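Local coordinates for transcriptional activator PlcR protein (Bacillus thuringiensis, PDB 3U3W) that activates transcription of virulence genes as a quorum-sensing regulator, binding DNA once it is bound by the signal peptide PapR, at residues I164-N168 with G169-K173. Residues are numbered along the deposited sequence; the frame is centred on the assembly and turned at random.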
# COMPACT_ATOMS: atom_id res chain seq x y z
N ILE A 164 -14.64 -19.75 8.50
CA ILE A 164 -15.20 -21.07 8.28
C ILE A 164 -15.99 -21.54 9.50
O ILE A 164 -17.09 -22.06 9.36
CB ILE A 164 -14.12 -22.09 7.86
CG1 ILE A 164 -13.53 -21.67 6.51
CG2 ILE A 164 -14.71 -23.51 7.80
CD1 ILE A 164 -12.32 -22.47 6.10
N TYR A 165 -15.42 -21.34 10.69
CA TYR A 165 -16.18 -21.51 11.94
C TYR A 165 -17.48 -20.72 11.86
O TYR A 165 -18.56 -21.23 12.16
CB TYR A 165 -15.38 -21.00 13.15
CG TYR A 165 -14.37 -21.98 13.72
CD1 TYR A 165 -14.70 -23.31 13.91
CD2 TYR A 165 -13.09 -21.55 14.08
CE1 TYR A 165 -13.77 -24.21 14.43
CE2 TYR A 165 -12.16 -22.43 14.60
CZ TYR A 165 -12.51 -23.77 14.78
OH TYR A 165 -11.60 -24.67 15.31
N ALA A 166 -17.37 -19.47 11.42
CA ALA A 166 -18.53 -18.59 11.49
C ALA A 166 -19.65 -19.01 10.54
O ALA A 166 -20.82 -18.92 10.88
CB ALA A 166 -18.14 -17.13 11.29
N GLU A 167 -19.30 -19.45 9.35
CA GLU A 167 -20.37 -19.75 8.41
C GLU A 167 -20.90 -21.18 8.54
O GLU A 167 -21.83 -21.57 7.84
CB GLU A 167 -19.97 -19.39 6.98
CG GLU A 167 -18.99 -20.29 6.31
CD GLU A 167 -18.81 -19.91 4.85
OE1 GLU A 167 -19.55 -19.01 4.38
OE2 GLU A 167 -17.95 -20.51 4.17
N ASN A 168 -20.32 -21.93 9.47
CA ASN A 168 -20.80 -23.27 9.81
C ASN A 168 -21.39 -23.37 11.23
O ASN A 168 -21.32 -24.43 11.87
CB ASN A 168 -19.69 -24.31 9.58
CG ASN A 168 -19.33 -24.46 8.12
OD1 ASN A 168 -19.92 -25.28 7.41
ND2 ASN A 168 -18.37 -23.66 7.65
N GLY A 169 -21.95 -22.27 11.72
CA GLY A 169 -22.67 -22.28 12.99
C GLY A 169 -21.87 -22.02 14.27
O GLY A 169 -22.45 -21.73 15.32
N TYR A 170 -20.54 -22.11 14.18
CA TYR A 170 -19.67 -21.87 15.33
C TYR A 170 -19.36 -20.39 15.56
O TYR A 170 -18.20 -19.98 15.63
CB TYR A 170 -18.38 -22.68 15.17
CG TYR A 170 -18.64 -24.15 15.18
CD1 TYR A 170 -18.65 -24.86 16.37
CD2 TYR A 170 -18.90 -24.84 14.00
CE1 TYR A 170 -18.90 -26.22 16.39
CE2 TYR A 170 -19.15 -26.20 14.01
CZ TYR A 170 -19.16 -26.88 15.21
OH TYR A 170 -19.41 -28.23 15.24
N LEU A 171 -20.42 -19.59 15.70
CA LEU A 171 -20.31 -18.16 15.88
C LEU A 171 -19.38 -17.75 17.03
O LEU A 171 -18.50 -16.91 16.86
CB LEU A 171 -21.70 -17.53 16.05
CG LEU A 171 -22.52 -17.68 14.77
CD1 LEU A 171 -23.91 -17.12 14.93
CD2 LEU A 171 -21.80 -16.97 13.62
N LYS A 172 -19.55 -18.37 18.18
CA LYS A 172 -18.72 -18.00 19.31
C LYS A 172 -17.24 -18.23 19.00
O LYS A 172 -16.39 -17.38 19.29
CB LYS A 172 -19.13 -18.76 20.57
CG LYS A 172 -18.31 -18.37 21.80
CD LYS A 172 -18.32 -19.46 22.86
CE LYS A 172 -17.96 -18.89 24.23
NZ LYS A 172 -18.98 -17.88 24.69
N LYS A 173 -16.92 -19.37 18.42
CA LYS A 173 -15.53 -19.65 18.13
C LYS A 173 -15.00 -18.66 17.08
O LYS A 173 -13.87 -18.18 17.17
CB LYS A 173 -15.36 -21.09 17.68
CG LYS A 173 -14.37 -21.91 18.51
CD LYS A 173 -14.43 -23.38 18.10
CE LYS A 173 -13.69 -24.30 19.07
NZ LYS A 173 -13.92 -25.75 18.76
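Lys173 lays the aliphatic part of its side chain over one face of the Tyr165 ring, across the tight turn that joins helix 153-167 to helix 171-187. Its CD sits 4.0 Å from the centroid of that ring, over the face and shifted toward the CE1-CZ rim, a CH-pi contact. Extended beyond CG, the lysine runs past the ring, so that methylenes do the touching while the ammonium lies further out. Near the base of the same ring, Tyr165 CD1 meets Tyr170 CB at 3.9 Å. Tyrosine suits position 165 by giving Lys173 a face to lie on, with its OH hydrogen-bonded to Lys139; Tyr170 packs here through CB, while its OH is hydrogen-bonded to the hydroxyl of Tyr131.

Tyr170 N reaches back to Tyr165 O at 3.0 Å to close the turn, but the N-H...O angle of 128° makes this a weak hydrogen bond. Gly169 has a positive phi, where a CB would collide with Asn168 O. Asn168 ties down the helix end: with CG beside its own backbone N (chi1 -67°), its amide turns back along the helix, and ND2 gives an almost straight bond (174°) to Ile164 O at 2.7 Å. The acceptor lies in the amide plane. Tyr170 occupies the N-cap position of the next helix and centres an inverse gamma turn, with a weak bond from Leu171 N to Gly169 O. Leu171 CD2 rests against Ala166, 3.5 Å from its carbonyl O and near its CB.

Aromatic packing from the bound peptide reaches Ile164, Ala166 and Glu167, which places the end of helix 153-167 beside the peptide site. In this RNPP-family, TPR-like array of antiparallel helices, helix 131-143 packs against Ile164, Tyr165 and Asn168, while helix 192-208 meets the small Ala166 through Ala205 and the branched Leu171 through Leu208.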